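Local coordinates for protein probable GTPase engC (Thermotoga maritima, PDB 1U0L) that is a circularly permuted, zinc-binding GTPase that probably hydrolyses GTP slowly and assists late maturation of the 30S ribosomal subunit, at residues V88-T93 against D105-L110; Q215-K218 against Y224-D227. All coordinates share one frame; numbering follows the deposited sequence.

Interaction 1: residues V88-T93 against D105-L110; sequences VILVVT and DKFLVL
Leu90, on a central strand of the P-loop GTPase domain, points at Phe107 and Leu108 of the helix packed across that strand, the first strand and helix of a beta-alpha-beta unit. Followed along the strand, the backbone of Val88 bonds to Glu117 and Val119 of strand 117-122, and that of Ile89 to Thr173 and Ala175 of strand 171-175. Next comes Leu90, whose two methyls let it touch Phe107 and Leu108 at once. Its CD1 lies 3.7 Å from Phe107 CB, while CD2 sits 3.9 Å from Phe107 CD1, meeting the ring at a slant. Both methyls come from the strand side, one against the root of the aromatic side chain, the other beside its ring. Phe107 also touches Gly176, the first residue of the P-loop, and its side chain is about 10 Å from the bound GDP. Val91 turns to the opposite face of the sheet, touching Val180 of the P-loop. No hydrogen bond links strand and helix, so the fit rests on apolar shape alone. Leu108 completes it: with CG beside the backbone N (chi1 -67°) its isobutyl end swings in toward the sheet, roughly perpendicular to Leu90, and its CD2 rests 3.9 Å from Leu90 CD1.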
loop_
_atom_site.group_PDB
_atom_site.type_symbol
_atom_site.label_atom_id
_atom_site.label_comp_id
_atom_site.label_asym_id
_atom_site.label_seq_id
_atom_site.Cartn_x
_atom_site.Cartn_y
_atom_site.Cartn_z
ATOM N N VAL A 88 -2.903 0.089 1.982
ATOM C CA VAL A 88 -1.970 1.079 1.511
ATOM C C VAL A 88 -2.537 2.362 2.069
ATOM O O VAL A 88 -3.692 2.705 1.790
ATOM C CB VAL A 88 -1.990 1.193 0.007
ATOM C CG1 VAL A 88 -1.156 2.386 -0.418
ATOM C CG2 VAL A 88 -1.471 -0.086 -0.608
ATOM N N ILE A 89 -1.760 3.046 2.901
ATOM C CA ILE A 89 -2.207 4.318 3.451
ATOM C C ILE A 89 -1.489 5.305 2.572
ATOM O O ILE A 89 -0.265 5.440 2.642
ATOM C CB ILE A 89 -1.757 4.508 4.877
ATOM C CG1 ILE A 89 -2.283 3.364 5.747
ATOM C CG2 ILE A 89 -2.247 5.849 5.374
ATOM C CD1 ILE A 89 -3.807 3.321 5.887
ATOM N N LEU A 90 -2.253 5.964 1.712
ATOM C CA LEU A 90 -1.684 6.912 0.772
ATOM C C LEU A 90 -1.717 8.317 1.341
ATOM O O LEU A 90 -2.759 8.972 1.350
ATOM C CB LEU A 90 -2.452 6.854 -0.551
ATOM C CG LEU A 90 -1.596 6.925 -1.818
ATOM C CD1 LEU A 90 -2.477 7.145 -3.086
ATOM C CD2 LEU A 90 -0.600 8.049 -1.643
ATOM N N VAL A 91 -0.577 8.773 1.841
ATOM C CA VAL A 91 -0.533 10.108 2.396
ATOM C C VAL A 91 -0.234 11.093 1.279
ATOM O O VAL A 91 0.754 10.974 0.553
ATOM C CB VAL A 91 0.484 10.210 3.539
ATOM C CG1 VAL A 91 0.662 11.642 3.958
ATOM C CG2 VAL A 91 -0.026 9.429 4.717
ATOM N N VAL A 92 -1.129 12.057 1.149
ATOM C CA VAL A 92 -1.053 13.057 0.111
ATOM C C VAL A 92 -0.937 14.461 0.677
ATOM O O VAL A 92 -1.419 14.756 1.767
ATOM C CB VAL A 92 -2.293 12.927 -0.794
ATOM C CG1 VAL A 92 -2.730 14.280 -1.317
ATOM C CG2 VAL A 92 -1.979 11.971 -1.933
ATOM N N THR A 93 -0.324 15.336 -0.110
ATOM C CA THR A 93 -0.066 16.709 0.290
ATOM C C THR A 93 -0.422 17.691 -0.824
ATOM O O THR A 93 0.039 17.527 -1.955
ATOM C CB THR A 93 1.434 16.805 0.636
ATOM O OG1 THR A 93 1.598 16.833 2.057
ATOM C CG2 THR A 93 2.073 17.982 -0.013
ATOM N N ASP A 105 -2.345 8.792 -8.834
ATOM C CA ASP A 105 -2.942 7.708 -9.602
ATOM C C ASP A 105 -1.969 6.570 -9.875
ATOM O O ASP A 105 -2.378 5.416 -10.038
ATOM C CB ASP A 105 -3.535 8.241 -10.915
ATOM C CG ASP A 105 -4.703 9.175 -10.673
ATOM O OD1 ASP A 105 -5.351 9.044 -9.598
ATOM O OD2 ASP A 105 -4.978 10.028 -11.550
ATOM N N LYS A 106 -0.679 6.888 -9.917
ATOM C CA LYS A 106 0.314 5.851 -10.149
ATOM C C LYS A 106 0.368 5.000 -8.882
ATOM O O LYS A 106 0.502 3.770 -8.939
ATOM C CB LYS A 106 1.668 6.470 -10.453
ATOM C CG LYS A 106 2.779 5.469 -10.511
ATOM C CD LYS A 106 3.924 5.950 -11.346
ATOM C CE LYS A 106 3.511 6.042 -12.803
ATOM N NZ LYS A 106 4.686 6.398 -13.662
ATOM N N PHE A 107 0.232 5.663 -7.738
ATOM C CA PHE A 107 0.231 4.969 -6.459
ATOM C C PHE A 107 -0.985 4.059 -6.369
ATOM O O PHE A 107 -0.861 2.882 -6.001
ATOM C CB PHE A 107 0.222 5.973 -5.309
ATOM C CG PHE A 107 1.582 6.304 -4.807
ATOM C CD1 PHE A 107 1.944 7.621 -4.553
ATOM C CD2 PHE A 107 2.516 5.295 -4.588
ATOM C CE1 PHE A 107 3.226 7.933 -4.086
ATOM C CE2 PHE A 107 3.802 5.590 -4.122
ATOM C CZ PHE A 107 4.160 6.918 -3.870
ATOM N N LEU A 108 -2.154 4.606 -6.709
ATOM C CA LEU A 108 -3.390 3.835 -6.683
ATOM C C LEU A 108 -3.292 2.663 -7.659
ATOM O O LEU A 108 -3.679 1.548 -7.324
ATOM C CB LEU A 108 -4.584 4.727 -7.035
ATOM C CG LEU A 108 -4.908 5.804 -5.997
ATOM C CD1 LEU A 108 -5.947 6.762 -6.549
ATOM C CD2 LEU A 108 -5.402 5.156 -4.712
ATOM N N VAL A 109 -2.761 2.906 -8.854
ATOM C CA VAL A 109 -2.613 1.838 -9.837
ATOM C C VAL A 109 -1.819 0.699 -9.196
ATOM O O VAL A 109 -2.203 -0.468 -9.294
ATOM C CB VAL A 109 -1.878 2.327 -11.106
ATOM C CG1 VAL A 109 -1.477 1.142 -11.966
ATOM C CG2 VAL A 109 -2.782 3.253 -11.907
ATOM N N LEU A 110 -0.721 1.044 -8.530
ATOM C CA LEU A 110 0.114 0.053 -7.851
ATOM C C LEU A 110 -0.629 -0.691 -6.733
ATOM O O LEU A 110 -0.513 -1.911 -6.597
ATOM C CB LEU A 110 1.359 0.725 -7.268
ATOM C CG LEU A 110 2.435 1.063 -8.288
ATOM C CD1 LEU A 110 3.499 1.906 -7.621
ATOM C CD2 LEU A 110 3.028 -0.199 -8.879
#

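Interaction 2: residues Q215-K218 against Y224-D227; sequences QLLK and YVVD
Leu216, Tyr224 and Val226 form the apolar centre on one face of a short antiparallel beta hairpin. Leu216 CB lies 3.8 Å from Tyr224 CD2, and Leu216 CD2 approaches Val226 CG2 more loosely, at 4.3 Å. With CG anti to its carbonyl carbon (chi1 -53°), Tyr224 lays its ring beside the partner strand, where the same CD2 is also 3.8 Å from Lys218 CA. A long aromatic suits this place because its body is apolar and its end polar: Tyr224 OH and Lys218 NZ both reach the carboxylate of Glu26. On the other face Leu217 CB meets Val225 CG1 at 4.0 Å, an apolar pair in which the beta-branched valine suits an extended strand. Between the faces, Leu217 and Val225 make the hydrogen-bonded pair: Leu217 N to Val225 O is 2.8 Å and nearly straight at 165°, and Val225 N returns to Leu217 O at 3.0 Å. Farther out, Asp227 N donates to Gln215 O through a more bent bond. Here the Gln215 amide and the Asp227 carboxylate stack with their planes 19° apart. Asp227 opens a DTPG sequence, consistent with the DxxG (G3) motif of GTPases, and has a weak, long ion pair with Arg196. With an alanine here, the Gln215 amide would probably lose its flat partner and Arg196 the nearby charge. The hairpin ends the sheet of the GTPase domain: strand 224-226 runs along strand 171-175, Val225 touching Met174 and Val226 touching Thr173, while Leu216 bonds through its backbone to Val16 of strand 11-19 in the N-terminal OB-type domain.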
loop_
_atom_site.group_PDB
_atom_site.type_symbol
_atom_site.label_atom_id
_atom_site.label_comp_id
_atom_site.label_asym_id
_atom_site.label_seq_id
_atom_site.Cartn_x
_atom_site.Cartn_y
_atom_site.Cartn_z
ATOM N N GLN A 215 10.238 -4.362 8.408
ATOM C CA GLN A 215 9.864 -4.933 9.684
ATOM C C GLN A 215 8.408 -4.618 9.885
ATOM O O GLN A 215 7.867 -3.716 9.244
ATOM C CB GLN A 215 10.661 -4.305 10.811
ATOM C CG GLN A 215 12.045 -4.849 10.953
ATOM C CD GLN A 215 12.727 -4.305 12.180
ATOM O OE1 GLN A 215 12.073 -4.032 13.191
ATOM N NE2 GLN A 215 14.047 -4.153 12.113
ATOM N N LEU A 216 7.748 -5.355 10.761
ATOM C CA LEU A 216 6.355 -5.052 10.995
ATOM C C LEU A 216 6.300 -4.429 12.369
ATOM O O LEU A 216 6.884 -4.949 13.309
ATOM C CB LEU A 216 5.498 -6.318 10.920
ATOM C CG LEU A 216 5.479 -7.028 9.562
ATOM C CD1 LEU A 216 4.480 -8.156 9.604
ATOM C CD2 LEU A 216 5.090 -6.047 8.461
ATOM N N LEU A 217 5.642 -3.285 12.473
ATOM C CA LEU A 217 5.523 -2.621 13.750
ATOM C C LEU A 217 4.116 -2.890 14.238
ATOM O O LEU A 217 3.148 -2.668 13.502
ATOM C CB LEU A 217 5.757 -1.124 13.588
ATOM C CG LEU A 217 7.159 -0.785 13.092
ATOM C CD1 LEU A 217 7.227 0.680 12.701
ATOM C CD2 LEU A 217 8.174 -1.120 14.175
ATOM N N LYS A 218 3.993 -3.378 15.470
ATOM C CA LYS A 218 2.679 -3.679 16.003
ATOM C C LYS A 218 2.031 -2.419 16.549
ATOM O O LYS A 218 2.675 -1.623 17.233
ATOM C CB LYS A 218 2.781 -4.728 17.109
ATOM C CG LYS A 218 1.436 -5.306 17.531
ATOM C CD LYS A 218 1.528 -6.177 18.775
ATOM C CE LYS A 218 2.450 -7.375 18.583
ATOM N NZ LYS A 218 3.890 -6.992 18.453
ATOM N N TYR A 224 -0.651 -4.166 12.153
ATOM C CA TYR A 224 0.737 -3.821 11.920
ATOM C C TYR A 224 0.895 -2.857 10.774
ATOM O O TYR A 224 0.032 -2.768 9.893
ATOM C CB TYR A 224 1.568 -5.039 11.559
ATOM C CG TYR A 224 1.501 -6.201 12.499
ATOM C CD1 TYR A 224 0.444 -7.114 12.441
ATOM C CD2 TYR A 224 2.559 -6.467 13.369
ATOM C CE1 TYR A 224 0.450 -8.271 13.214
ATOM C CE2 TYR A 224 2.574 -7.623 14.147
ATOM C CZ TYR A 224 1.523 -8.521 14.059
ATOM O OH TYR A 224 1.578 -9.688 14.773
ATOM N N VAL A 225 2.018 -2.146 10.796
ATOM C CA VAL A 225 2.380 -1.231 9.725
ATOM C C VAL A 225 3.846 -1.500 9.416
ATOM O O VAL A 225 4.653 -1.734 10.318
ATOM C CB VAL A 225 2.183 0.257 10.087
ATOM C CG1 VAL A 225 3.157 0.688 11.193
ATOM C CG2 VAL A 225 2.350 1.098 8.809
ATOM N N VAL A 226 4.177 -1.475 8.133
ATOM C CA VAL A 226 5.531 -1.766 7.702
ATOM C C VAL A 226 6.599 -0.754 8.076
ATOM O O VAL A 226 6.359 0.437 8.216
ATOM C CB VAL A 226 5.581 -2.019 6.177
ATOM C CG1 VAL A 226 6.845 -2.781 5.814
ATOM C CG2 VAL A 226 4.358 -2.819 5.740
ATOM N N ASP A 227 7.787 -1.307 8.266
ATOM C CA ASP A 227 9.023 -0.626 8.616
ATOM C C ASP A 227 9.224 0.577 7.709
ATOM O O ASP A 227 9.149 1.709 8.143
ATOM C CB ASP A 227 10.160 -1.625 8.406
ATOM C CG ASP A 227 11.384 -1.289 9.185
ATOM O OD1 ASP A 227 11.242 -0.621 10.225
ATOM O OD2 ASP A 227 12.484 -1.717 8.767
#

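Overall arrangement
From the N terminus, the chain passes through the OB-type domain before entering the GTPase domain, where interaction 1 closes first: 11 residues, the last four already helical, separate the two segments as helix 101-113 packs back on strand 87-92. The chain then continues through strands 117-122, 149-151 and 171-175 and the P-loop before interaction 2 closes a five-residue hairpin loop. The two loops follow in series, neither nested nor crossed. Their centres are 18 Å apart and their nearest atoms about 6 Å, without touching, yet both belong to one mixed sheet. Strand 171-175 bridges them, pairing with 87-92 on one side and 224-226 on the other. Interaction 1 packs a helix on an inner strand of the sheet; interaction 2 finishes its border facing the N-terminal domain.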